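Local atomic coordinates of XAC2610 protein (Xanthomonas axonopodis pv. citri, PDB entry 4QTQ), a protein that probably acts as an immunity protein that inhibits a peptidoglycan hydrolase linked to a bacteria-killing type IV secretion system. Residues Ile63-Glu68 / Glu105-Trp110; Thr97-Asp102 / Tyr174-Asn179; Val124-Ala129 / Gln138-Ile143; Asp172-Glu175 / Glu180-Leu183. All blocks are in the same frame, centred on the assembly; numbering follows the deposited sequence.

Contact 1. Residues Ile63-Glu68 / Glu105-Trp110. With CA (calcium ion), chain B.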
loop_
_atom_site.group_PDB
_atom_site.type_symbol
_atom_site.label_atom_id
_atom_site.label_comp_id
_atom_site.label_asym_id
_atom_site.label_seq_id
_atom_site.Cartn_x
_atom_site.Cartn_y
_atom_site.Cartn_z
ATOM N N ILE A 63 -8.688 16.895 3.437
ATOM C CA ILE A 63 -9.194 15.670 4.055
ATOM C C ILE A 63 -8.157 15.154 5.062
ATOM O O ILE A 63 -6.982 14.984 4.718
ATOM C CB ILE A 63 -9.474 14.591 2.982
ATOM C CG1 ILE A 63 -10.528 15.105 1.982
ATOM C CG2 ILE A 63 -9.925 13.298 3.639
ATOM C CD1 ILE A 63 -10.612 14.327 0.684
ATOM N N ALA A 64 -8.590 14.915 6.299
ATOM C CA ALA A 64 -7.707 14.418 7.365
ATOM C C ALA A 64 -7.833 12.903 7.533
ATOM O O ALA A 64 -8.930 12.377 7.664
ATOM C CB ALA A 64 -8.029 15.114 8.684
ATOM N N LEU A 65 -6.707 12.207 7.524
ATOM C CA LEU A 65 -6.682 10.785 7.796
ATOM C C LEU A 65 -6.092 10.596 9.172
ATOM O O LEU A 65 -5.161 11.323 9.545
ATOM C CB LEU A 65 -5.826 10.058 6.774
ATOM C CG LEU A 65 -6.209 10.236 5.314
ATOM C CD1 LEU A 65 -5.170 9.555 4.451
ATOM C CD2 LEU A 65 -7.589 9.670 5.047
ATOM N N GLU A 66 -6.636 9.634 9.916
ATOM C CA GLU A 66 -6.134 9.287 11.236
ATOM C C GLU A 66 -5.726 7.805 11.299
ATOM O O GLU A 66 -6.473 6.977 11.828
ATOM C CB GLU A 66 -7.173 9.599 12.308
ATOM C CG GLU A 66 -7.455 11.087 12.495
ATOM C CD GLU A 66 -8.696 11.582 11.767
ATOM O OE1 GLU A 66 -9.319 10.812 10.993
ATOM O OE2 GLU A 66 -9.059 12.762 11.986
ATOM N N PRO A 67 -4.536 7.470 10.759
ATOM C CA PRO A 67 -4.076 6.078 10.806
ATOM C C PRO A 67 -3.711 5.608 12.225
ATOM O O PRO A 67 -3.317 6.411 13.089
ATOM C CB PRO A 67 -2.849 6.074 9.884
ATOM C CG PRO A 67 -2.351 7.478 9.911
ATOM C CD PRO A 67 -3.566 8.352 10.075
ATOM N N GLU A 68 -3.843 4.307 12.459
ATOM C CA GLU A 68 -3.571 3.732 13.788
ATOM C C GLU A 68 -2.115 3.984 14.194
ATOM O O GLU A 68 -1.803 4.152 15.369
ATOM C CB GLU A 68 -3.909 2.228 13.800
ATOM C CG GLU A 68 -4.269 1.690 15.182
ATOM C CD GLU A 68 -5.110 0.420 15.150
ATOM O OE1 GLU A 68 -4.805 -0.501 15.938
ATOM O OE2 GLU A 68 -6.080 0.340 14.358
ATOM N N GLU A 105 -6.698 10.272 -7.425
ATOM C CA GLU A 105 -5.711 9.617 -6.595
ATOM C C GLU A 105 -6.333 9.167 -5.281
ATOM O O GLU A 105 -7.217 9.826 -4.714
ATOM C CB GLU A 105 -4.509 10.501 -6.282
ATOM C CG GLU A 105 -3.492 10.596 -7.395
ATOM C CD GLU A 105 -3.769 11.769 -8.289
ATOM O OE1 GLU A 105 -4.940 12.218 -8.336
ATOM O OE2 GLU A 105 -2.816 12.241 -8.942
ATOM N N ASP A 106 -5.859 8.011 -4.847
ATOM C CA ASP A 106 -6.159 7.445 -3.561
ATOM C C ASP A 106 -4.891 7.558 -2.715
ATOM O O ASP A 106 -3.866 8.053 -3.183
ATOM C CB ASP A 106 -6.578 5.995 -3.762
ATOM C CG ASP A 106 -7.651 5.856 -4.831
ATOM O OD1 ASP A 106 -8.730 6.481 -4.680
ATOM O OD2 ASP A 106 -7.419 5.144 -5.834
ATOM N N VAL A 107 -4.952 7.098 -1.468
ATOM C CA VAL A 107 -3.850 7.305 -0.545
ATOM C C VAL A 107 -3.494 6.005 0.178
ATOM O O VAL A 107 -4.379 5.246 0.610
ATOM C CB VAL A 107 -4.159 8.432 0.473
ATOM C CG1 VAL A 107 -2.991 8.637 1.438
ATOM C CG2 VAL A 107 -4.482 9.718 -0.254
ATOM N N VAL A 108 -2.192 5.755 0.262
ATOM C CA VAL A 108 -1.655 4.570 0.916
ATOM C C VAL A 108 -0.648 5.031 1.956
ATOM O O VAL A 108 0.252 5.825 1.667
ATOM C CB VAL A 108 -0.970 3.616 -0.090
ATOM C CG1 VAL A 108 -0.393 2.408 0.633
ATOM C CG2 VAL A 108 -1.929 3.183 -1.177
ATOM N N VAL A 109 -0.798 4.528 3.170
ATOM C CA VAL A 109 -0.003 4.984 4.288
ATOM C C VAL A 109 0.715 3.788 4.940
ATOM O O VAL A 109 0.100 2.748 5.196
ATOM C CB VAL A 109 -0.914 5.726 5.280
ATOM C CG1 VAL A 109 -0.217 5.978 6.593
ATOM C CG2 VAL A 109 -1.385 7.048 4.667
ATOM N N TRP A 110 2.020 3.932 5.173
ATOM C CA TRP A 110 2.789 2.904 5.868
ATOM C C TRP A 110 2.434 3.004 7.338
ATOM O O TRP A 110 2.942 3.873 8.048
ATOM C CB TRP A 110 4.289 3.083 5.631
ATOM C CG TRP A 110 5.153 2.110 6.424
ATOM C CD1 TRP A 110 4.734 1.006 7.118
ATOM C CD2 TRP A 110 6.580 2.165 6.589
ATOM N NE1 TRP A 110 5.807 0.393 7.731
ATOM C CE2 TRP A 110 6.953 1.071 7.407
ATOM C CE3 TRP A 110 7.578 3.050 6.149
ATOM C CZ2 TRP A 110 8.267 0.840 7.786
ATOM C CZ3 TRP A 110 8.885 2.818 6.526
ATOM C CH2 TRP A 110 9.220 1.718 7.341
HETATM CA CA CA B . -9.218 6.456 -7.205
HETATM O O HOH W 1 -11.224 7.007 -6.202
#

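Contact 2. Residues Thr97-Asp102 / Tyr174-Asn179. With CA (calcium ion), chain B.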
loop_
_atom_site.group_PDB
_atom_site.type_symbol
_atom_site.label_atom_id
_atom_site.label_comp_id
_atom_site.label_asym_id
_atom_site.label_seq_id
_atom_site.Cartn_x
_atom_site.Cartn_y
_atom_site.Cartn_z
ATOM N N THR A 97 -1.722 7.636 -5.396
ATOM C CA THR A 97 -1.787 6.758 -6.547
ATOM C C THR A 97 -3.244 6.350 -6.737
ATOM O O THR A 97 -3.962 6.137 -5.755
ATOM C CB THR A 97 -0.903 5.505 -6.337
ATOM O OG1 THR A 97 -0.812 4.768 -7.554
ATOM C CG2 THR A 97 -1.470 4.585 -5.235
ATOM N N ASP A 98 -3.688 6.280 -7.990
ATOM C CA ASP A 98 -5.067 5.889 -8.288
ATOM C C ASP A 98 -5.086 4.391 -8.382
ATOM O O ASP A 98 -4.580 3.818 -9.332
ATOM C CB ASP A 98 -5.556 6.508 -9.604
ATOM C CG ASP A 98 -7.018 6.182 -9.912
ATOM O OD1 ASP A 98 -7.802 5.867 -8.975
ATOM O OD2 ASP A 98 -7.380 6.257 -11.111
ATOM N N ILE A 99 -5.655 3.753 -7.376
ATOM C CA ILE A 99 -5.642 2.302 -7.290
ATOM C C ILE A 99 -6.792 1.729 -8.113
ATOM O O ILE A 99 -6.616 0.731 -8.810
ATOM C CB ILE A 99 -5.715 1.833 -5.813
ATOM C CG1 ILE A 99 -4.430 2.259 -5.079
ATOM C CG2 ILE A 99 -5.909 0.322 -5.722
ATOM C CD1 ILE A 99 -4.443 2.044 -3.583
ATOM N N ASN A 100 -7.955 2.369 -8.049
ATOM C CA ASN A 100 -9.147 1.818 -8.697
ATOM C C ASN A 100 -9.466 2.370 -10.097
ATOM O O ASN A 100 -10.538 2.096 -10.634
ATOM C CB ASN A 100 -10.368 1.917 -7.766
ATOM C CG ASN A 100 -10.725 3.338 -7.392
ATOM O OD1 ASN A 100 -9.994 4.294 -7.669
ATOM N ND2 ASN A 100 -11.850 3.478 -6.727
ATOM N N GLY A 101 -8.539 3.128 -10.678
ATOM C CA GLY A 101 -8.630 3.539 -12.080
ATOM C C GLY A 101 -9.723 4.532 -12.454
ATOM O O GLY A 101 -10.050 4.677 -13.632
ATOM N N ASP A 102 -10.275 5.239 -11.478
ATOM C CA ASP A 102 -11.339 6.202 -11.752
ATOM C C ASP A 102 -10.833 7.622 -12.016
ATOM O O ASP A 102 -11.630 8.536 -12.155
ATOM C CB ASP A 102 -12.366 6.208 -10.611
ATOM C CG ASP A 102 -11.829 6.827 -9.317
ATOM O OD1 ASP A 102 -10.614 7.076 -9.196
ATOM O OD2 ASP A 102 -12.647 7.068 -8.411
ATOM N N TYR A 174 -5.691 -10.218 -7.552
ATOM C CA TYR A 174 -6.984 -9.739 -7.098
ATOM C C TYR A 174 -7.589 -8.937 -8.226
ATOM O O TYR A 174 -6.876 -8.209 -8.928
ATOM C CB TYR A 174 -6.842 -8.815 -5.880
ATOM C CG TYR A 174 -6.356 -9.509 -4.638
ATOM C CD1 TYR A 174 -5.001 -9.793 -4.458
ATOM C CD2 TYR A 174 -7.252 -9.886 -3.645
ATOM C CE1 TYR A 174 -4.553 -10.441 -3.312
ATOM C CE2 TYR A 174 -6.821 -10.521 -2.497
ATOM C CZ TYR A 174 -5.478 -10.804 -2.337
ATOM O OH TYR A 174 -5.073 -11.450 -1.204
ATOM N N GLU A 175 -8.902 -9.065 -8.398
ATOM C CA GLU A 175 -9.641 -8.170 -9.288
ATOM C C GLU A 175 -10.320 -7.158 -8.394
ATOM O O GLU A 175 -10.918 -7.528 -7.372
ATOM C CB GLU A 175 -10.667 -8.933 -10.117
ATOM C CG GLU A 175 -11.449 -8.062 -11.087
ATOM C CD GLU A 175 -12.345 -8.857 -12.014
ATOM O OE1 GLU A 175 -12.496 -10.074 -11.818
ATOM O OE2 GLU A 175 -12.920 -8.261 -12.946
ATOM N N LEU A 176 -10.218 -5.886 -8.762
ATOM C CA LEU A 176 -10.851 -4.829 -8.004
ATOM C C LEU A 176 -12.045 -4.327 -8.785
ATOM O O LEU A 176 -11.886 -3.823 -9.897
ATOM C CB LEU A 176 -9.886 -3.677 -7.747
ATOM C CG LEU A 176 -10.476 -2.568 -6.853
ATOM C CD1 LEU A 176 -10.426 -2.944 -5.376
ATOM C CD2 LEU A 176 -9.738 -1.270 -7.087
ATOM N N LYS A 177 -13.234 -4.486 -8.205
ATOM C CA LYS A 177 -14.468 -3.944 -8.779
ATOM C C LYS A 177 -15.219 -3.199 -7.692
ATOM O O LYS A 177 -15.615 -3.799 -6.688
ATOM C CB LYS A 177 -15.353 -5.057 -9.352
ATOM C CG LYS A 177 -14.651 -5.929 -10.381
ATOM C CD LYS A 177 -15.588 -6.939 -11.023
ATOM C CE LYS A 177 -16.463 -6.306 -12.093
ATOM N NZ LYS A 177 -16.637 -7.250 -13.230
ATOM N N ASN A 178 -15.395 -1.894 -7.901
ATOM C CA ASN A 178 -16.185 -1.038 -7.016
ATOM C C ASN A 178 -15.743 -1.102 -5.555
ATOM O O ASN A 178 -16.434 -1.681 -4.708
ATOM C CB ASN A 178 -17.675 -1.370 -7.140
ATOM C CG ASN A 178 -18.225 -1.039 -8.507
ATOM O OD1 ASN A 178 -18.139 0.103 -8.964
ATOM N ND2 ASN A 178 -18.787 -2.039 -9.173
ATOM N N ASN A 179 -14.584 -0.510 -5.285
ATOM C CA ASN A 179 -14.016 -0.423 -3.939
ATOM C C ASN A 179 -13.789 -1.768 -3.245
ATOM O O ASN A 179 -13.568 -1.801 -2.041
ATOM C CB ASN A 179 -14.831 0.553 -3.053
ATOM C CG ASN A 179 -16.115 -0.060 -2.475
ATOM O OD1 ASN A 179 -16.175 -1.247 -2.145
ATOM N ND2 ASN A 179 -17.143 0.770 -2.327
HETATM CA CA CA B . -9.218 6.456 -7.205
HETATM O O HOH W 1 -11.224 7.007 -6.202
#

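Contact 3. Residues Val124-Ala129 / Gln138-Ile143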
loop_
_atom_site.group_PDB
_atom_site.type_symbol
_atom_site.label_atom_id
_atom_site.label_comp_id
_atom_site.label_asym_id
_atom_site.label_seq_id
_atom_site.Cartn_x
_atom_site.Cartn_y
_atom_site.Cartn_z
ATOM N N VAL A 124 -4.901 1.544 3.321
ATOM C CA VAL A 124 -5.311 2.024 2.005
ATOM C C VAL A 124 -6.631 2.786 2.127
ATOM O O VAL A 124 -7.583 2.303 2.749
ATOM C CB VAL A 124 -5.429 0.844 1.015
ATOM C CG1 VAL A 124 -5.912 1.308 -0.346
ATOM C CG2 VAL A 124 -4.087 0.144 0.890
ATOM N N TYR A 125 -6.662 3.986 1.541
ATOM C CA TYR A 125 -7.851 4.842 1.503
ATOM C C TYR A 125 -8.205 5.220 0.056
ATOM O O TYR A 125 -7.408 5.873 -0.642
ATOM C CB TYR A 125 -7.631 6.133 2.306
ATOM C CG TYR A 125 -7.090 5.937 3.714
ATOM C CD1 TYR A 125 -5.754 5.623 3.922
ATOM C CD2 TYR A 125 -7.908 6.074 4.828
ATOM C CE1 TYR A 125 -5.245 5.435 5.195
ATOM C CE2 TYR A 125 -7.414 5.887 6.118
ATOM C CZ TYR A 125 -6.075 5.561 6.288
ATOM O OH TYR A 125 -5.537 5.390 7.529
ATOM N N LEU A 126 -9.396 4.814 -0.389
ATOM C CA LEU A 126 -9.883 5.182 -1.717
ATOM C C LEU A 126 -10.681 6.484 -1.655
ATOM O O LEU A 126 -11.495 6.693 -0.752
ATOM C CB LEU A 126 -10.749 4.063 -2.306
ATOM C CG LEU A 126 -10.081 2.711 -2.555
ATOM C CD1 LEU A 126 -11.074 1.782 -3.224
ATOM C CD2 LEU A 126 -8.834 2.852 -3.418
ATOM N N PHE A 127 -10.453 7.361 -2.623
ATOM C CA PHE A 127 -11.261 8.547 -2.723
ATOM C C PHE A 127 -12.672 8.143 -3.141
ATOM O O PHE A 127 -12.859 7.469 -4.150
ATOM C CB PHE A 127 -10.686 9.538 -3.734
ATOM C CG PHE A 127 -11.367 10.863 -3.702
ATOM C CD1 PHE A 127 -11.150 11.734 -2.645
ATOM C CD2 PHE A 127 -12.248 11.234 -4.709
ATOM C CE1 PHE A 127 -11.792 12.956 -2.598
ATOM C CE2 PHE A 127 -12.889 12.459 -4.672
ATOM C CZ PHE A 127 -12.654 13.326 -3.621
ATOM N N ASP A 128 -13.652 8.526 -2.334
ATOM C CA ASP A 128 -15.037 8.204 -2.611
ATOM C C ASP A 128 -15.655 9.452 -3.215
ATOM O O ASP A 128 -15.904 10.429 -2.511
ATOM C CB ASP A 128 -15.750 7.789 -1.326
ATOM C CG ASP A 128 -17.059 7.074 -1.586
ATOM O OD1 ASP A 128 -17.961 7.678 -2.205
ATOM O OD2 ASP A 128 -17.181 5.905 -1.163
ATOM N N ALA A 129 -15.871 9.408 -4.528
ATOM C CA ALA A 129 -16.339 10.559 -5.309
ATOM C C ALA A 129 -17.667 11.146 -4.811
ATOM O O ALA A 129 -17.893 12.358 -4.906
ATOM C CB ALA A 129 -16.458 10.171 -6.779
ATOM N N GLN A 138 -10.791 -1.818 3.947
ATOM C CA GLN A 138 -10.341 -3.009 4.662
ATOM C C GLN A 138 -9.719 -4.043 3.708
ATOM O O GLN A 138 -8.621 -4.542 3.964
ATOM C CB GLN A 138 -11.500 -3.638 5.442
ATOM C CG GLN A 138 -11.057 -4.704 6.440
ATOM C CD GLN A 138 -10.263 -4.125 7.593
ATOM O OE1 GLN A 138 -10.779 -3.318 8.366
ATOM N NE2 GLN A 138 -9.003 -4.525 7.714
ATOM N N SER A 139 -10.415 -4.353 2.612
ATOM C CA SER A 139 -9.971 -5.418 1.719
ATOM C C SER A 139 -8.607 -5.092 1.121
ATOM O O SER A 139 -7.742 -5.954 1.064
ATOM C CB SER A 139 -10.997 -5.747 0.615
ATOM O OG SER A 139 -11.107 -4.706 -0.342
ATOM N N LEU A 140 -8.401 -3.849 0.702
ATOM C CA LEU A 140 -7.119 -3.468 0.106
ATOM C C LEU A 140 -5.977 -3.444 1.134
ATOM O O LEU A 140 -4.885 -3.931 0.866
ATOM C CB LEU A 140 -7.244 -2.135 -0.625
ATOM C CG LEU A 140 -8.030 -2.234 -1.938
ATOM C CD1 LEU A 140 -8.382 -0.854 -2.475
ATOM C CD2 LEU A 140 -7.272 -3.022 -2.987
ATOM N N SER A 141 -6.248 -2.923 2.322
ATOM C CA SER A 141 -5.250 -2.863 3.381
ATOM C C SER A 141 -4.825 -4.260 3.763
ATOM O O SER A 141 -3.635 -4.526 4.022
ATOM C CB SER A 141 -5.820 -2.144 4.607
ATOM O OG SER A 141 -6.233 -0.825 4.275
ATOM N N ASP A 142 -5.813 -5.144 3.825
ATOM C CA ASP A 142 -5.588 -6.538 4.175
ATOM C C ASP A 142 -4.666 -7.280 3.200
ATOM O O ASP A 142 -3.993 -8.214 3.597
ATOM C CB ASP A 142 -6.909 -7.290 4.270
ATOM C CG ASP A 142 -7.590 -7.149 5.630
ATOM O OD1 ASP A 142 -7.011 -6.582 6.587
ATOM O OD2 ASP A 142 -8.737 -7.633 5.744
ATOM N N ILE A 143 -4.631 -6.879 1.934
ATOM C CA ILE A 143 -3.746 -7.554 0.972
ATOM C C ILE A 143 -2.288 -7.421 1.402
ATOM O O ILE A 143 -1.481 -8.317 1.136
ATOM C CB ILE A 143 -3.873 -6.995 -0.466
ATOM C CG1 ILE A 143 -5.269 -7.245 -1.045
ATOM C CG2 ILE A 143 -2.847 -7.657 -1.381
ATOM C CD1 ILE A 143 -5.566 -6.449 -2.305
#

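Contact 4. Residues Asp172-Glu175 / Glu180-Leu183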
loop_
_atom_site.group_PDB
_atom_site.type_symbol
_atom_site.label_atom_id
_atom_site.label_comp_id
_atom_site.label_asym_id
_atom_site.label_seq_id
_atom_site.Cartn_x
_atom_site.Cartn_y
_atom_site.Cartn_z
ATOM N N ASP A 172 -0.381 -13.849 -5.753
ATOM C CA ASP A 172 -1.817 -13.581 -5.689
ATOM C C ASP A 172 -2.232 -12.534 -6.704
ATOM O O ASP A 172 -1.523 -11.552 -6.921
ATOM C CB ASP A 172 -2.202 -13.109 -4.285
ATOM C CG ASP A 172 -2.284 -14.241 -3.302
ATOM O OD1 ASP A 172 -2.348 -15.404 -3.726
ATOM O OD2 ASP A 172 -2.310 -13.982 -2.090
ATOM N N THR A 173 -3.385 -12.758 -7.322
ATOM C CA THR A 173 -3.983 -11.788 -8.222
ATOM C C THR A 173 -5.402 -11.507 -7.722
ATOM O O THR A 173 -6.186 -12.438 -7.464
ATOM C CB THR A 173 -3.989 -12.274 -9.689
ATOM O OG1 THR A 173 -2.634 -12.419 -10.154
ATOM C CG2 THR A 173 -4.727 -11.289 -10.595
ATOM N N TYR A 174 -5.691 -10.218 -7.552
ATOM C CA TYR A 174 -6.984 -9.739 -7.098
ATOM C C TYR A 174 -7.589 -8.937 -8.226
ATOM O O TYR A 174 -6.876 -8.209 -8.928
ATOM C CB TYR A 174 -6.842 -8.815 -5.880
ATOM C CG TYR A 174 -6.356 -9.509 -4.638
ATOM C CD1 TYR A 174 -5.001 -9.793 -4.458
ATOM C CD2 TYR A 174 -7.252 -9.886 -3.645
ATOM C CE1 TYR A 174 -4.553 -10.441 -3.312
ATOM C CE2 TYR A 174 -6.821 -10.521 -2.497
ATOM C CZ TYR A 174 -5.478 -10.804 -2.337
ATOM O OH TYR A 174 -5.073 -11.450 -1.204
ATOM N N GLU A 175 -8.902 -9.065 -8.398
ATOM C CA GLU A 175 -9.641 -8.170 -9.288
ATOM C C GLU A 175 -10.320 -7.158 -8.394
ATOM O O GLU A 175 -10.918 -7.528 -7.372
ATOM C CB GLU A 175 -10.667 -8.933 -10.117
ATOM C CG GLU A 175 -11.449 -8.062 -11.087
ATOM C CD GLU A 175 -12.345 -8.857 -12.014
ATOM O OE1 GLU A 175 -12.496 -10.074 -11.818
ATOM O OE2 GLU A 175 -12.920 -8.261 -12.946
ATOM N N GLU A 180 -13.798 -2.862 -4.008
ATOM C CA GLU A 180 -13.762 -4.204 -3.434
ATOM C C GLU A 180 -12.738 -5.099 -4.149
ATOM O O GLU A 180 -12.906 -5.425 -5.323
ATOM C CB GLU A 180 -15.164 -4.816 -3.521
ATOM C CG GLU A 180 -15.356 -6.135 -2.790
ATOM C CD GLU A 180 -15.294 -5.995 -1.285
ATOM O OE1 GLU A 180 -14.195 -5.721 -0.742
ATOM O OE2 GLU A 180 -16.345 -6.181 -0.642
ATOM N N ALA A 181 -11.689 -5.507 -3.435
ATOM C CA ALA A 181 -10.669 -6.394 -3.998
ATOM C C ALA A 181 -11.020 -7.838 -3.692
ATOM O O ALA A 181 -11.205 -8.178 -2.529
ATOM C CB ALA A 181 -9.300 -6.073 -3.430
ATOM N N VAL A 182 -11.097 -8.672 -4.732
ATOM C CA VAL A 182 -11.410 -10.098 -4.579
ATOM C C VAL A 182 -10.319 -10.971 -5.194
ATOM O O VAL A 182 -9.945 -10.780 -6.350
ATOM C CB VAL A 182 -12.766 -10.452 -5.227
ATOM C CG1 VAL A 182 -12.939 -11.965 -5.348
ATOM C CG2 VAL A 182 -13.895 -9.843 -4.415
ATOM N N LEU A 183 -9.833 -11.944 -4.426
ATOM C CA LEU A 183 -8.813 -12.860 -4.922
ATOM C C LEU A 183 -9.396 -13.718 -6.031
ATOM O O LEU A 183 -10.430 -14.361 -5.838
ATOM C CB LEU A 183 -8.289 -13.761 -3.798
ATOM C CG LEU A 183 -7.154 -14.729 -4.199
ATOM C CD1 LEU A 183 -5.863 -13.957 -4.414
ATOM C CD2 LEU A 183 -6.964 -15.801 -3.145
#

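Contact 1. Residues Ile63-Glu68 / Glu105-Trp110
L65 faces V107 and P67 faces V109 across two backbones that run in roughly the same direction without exchanging a hydrogen bond, their CA atoms 9.5 Å apart at L65-V107 and 7.8 Å at P67-V109. The gap is bridged by apolar side chains. CD1 of L65 reaches CG1 of V107 at 3.8 Å, and the two side chains cross obliquely. The first torsion of L65 (chi1 -57°) sets CG beside the backbone N, and the extended second torsion (chi2 174°) carries CD1 on to the valine. One step along, the contact is looser: CB of P67 lies 4.2 Å from CG1 of V109. Here a ring carbon of the proline meets a single methyl of the valine.

D106 precedes V107 and takes no part in this packing. Its carboxylate grips the calcium ion with both oxygens, OD1 and OD2 each 2.6 Å from the metal. Each oxygen also accepts a backbone N-H, OD1 from F127 and OD2 from I99. These bonds help to fix the rotation of the group. V108 packs on I95 and I99.

Strand 63-65 is an outermost strand of a four-stranded antiparallel sheet, and strand 106-112 lies inside a six-stranded mixed sheet. Y125 of strand 121-128 touches both L65 and P67. L134 of strand 133-136 packs against L65 and V107, extending the buried layer between the two sheets.

Contact 2. Residues Thr97-Asp102 / Tyr174-Asn179
L176 meets I99 and N100 through one methyl, CD2, and this apolar packing makes up the contact across the segments. CD2 is 3.3 Å from CB of N100, a tight approach. The same methyl comes within 4.4 Å of CG2 of I99. The side chain of L176 gets there with CG anti to the backbone N (chi1 -176°), beside its carbonyl carbon. A181 and L140 also touch L176. No hydrogen bond links the two segments.

Of the two segments, only 97-102 binds the calcium ion. OD1 of D98 binds it at 2.3 Å and OD1 of D102 at 2.5 Å, while N100 is a further ligand. A water is another ligand, its O 2.3 Å from the calcium ion.

The hydrogen bonds hold the ligands in place. The water donates to OD2 of D102 at 2.6 Å, so OD1 of this carboxylate binds the metal while OD2 takes the water. OD2 of D98 accepts from the backbone N of G103.

H104, through its backbone O, and D106 complete the site. The sequence and ligand spacing fit the DxDxDGxxD type of calcium loop known from beta-propeller domains, here with Asn at the third position.

Contact 3. Residues Val124-Ala129 / Gln138-Ile143
The first torsion of S141 (chi1 -59°) lays OG beside its own backbone N, where it meets the backbone of V124 in strand 121-128. In V124 the first torsion (chi1 177°) swings CG1 beside the carbonyl carbon and over L140.

S141 makes the one hydrogen bond across the contact. Its OG accepts from the backbone N of V124 at 2.9 Å, and the bond is nearly straight, with an angle of 168° at the hydrogen. The hydroxyl also bonds to the backbone O of N137, one turn earlier. These two bonds engage the buried hydroxyl and tie strand to helix.

The rest is apolar. CG1 of V124 sits 3.7 Å from CB of L140, an approach to the base of the leucine. The end of L140 goes to L126 instead. CD1 of L140 nestles against the fork of L126, 3.9 Å from its CG and 3.8 Å from its CD1. These two leucines cross at about a right angle. I99 covers V124 from the calcium loop, and L158 packs on L140 from the sheet beyond.

On the helix, NE2 of Q138 donates to OD1 of D142 at 3.1 Å. The donor comes from above the carboxylate plane, while the oxygen lies close to the amide plane of Q138.

The short helix 138-143 opens with an N-cap, since OD1 of N137 accepts from the backbone N of L140. It follows the hairpin of strands 121-128 and 133-136 directly and folds back on the first of them.

Contact 4. Residues Asp172-Glu175 / Glu180-Leu183
E175 and V182 form a hydrogen-bonded antiparallel pair with two backbone bonds. The N of E175 donates to the O of V182 at 2.9 Å, and the N of V182 returns a bond to the O of E175, also 2.9 Å. A weaker contact supports them, with CA of Y174 3.2 Å from the O of V182 in a CA-H...O geometry. D172 has its polar partner further up the hairpin: OD2 makes a salt bridge with R186.

Y174 and L183 are the next pair, non-hydrogen-bonded, with their side chains on the same face of the sheet. L183 places CD1 over one face of the tyrosine ring, 3.9 Å from its centroid and 15° off the ring normal. This is a CH-pi contact. Two torsions of L183 put the methyl there, with CG anti to the backbone N (chi1 -177°) and chi2 at 72°. The ring also runs along the other backbone, its CD2 3.4 Å from the N of L183. The carbonyl carbon of A181 lies at the ring edge.

The same CD1 of L183 has further neighbours. It is 3.4 Å from the O of T173 and 3.8 Å from CG of D172, so the methyl touches the ring and the neighbouring residues D172 and T173 of the same strand. I143 and L158 add to the packing of Y174, and A181 rests on L140 and I143. The side chains of E175 and V182 leave on the opposite face.

This is a beta hairpin, with strands 168-176 and 181-190 paired next to their connecting turn in a six-stranded antiparallel sheet.

From the N terminus, segment 63-68, which starts on strand 63-65 of the four-stranded sheet, comes first. Contact 1 closes when the chain reaches strand 106-112, after passing through 97-102, where contact 2 opens. Contacts 1 and 2 therefore cross, and they share the calcium ion and its water. The loop closed by contact 2 spans residues 103-173. Contact 3 is nested inside it and joins strand 121-128 to the helix 138-143 soon afterwards. Contact 4 comes last and closes a short hairpin that overlaps the end of contact 2 at Y174 and E175. Contact 1 ties the first two sheets, while contacts 2 and 3 carry the packing onward to the C-terminal sheet of contact 4.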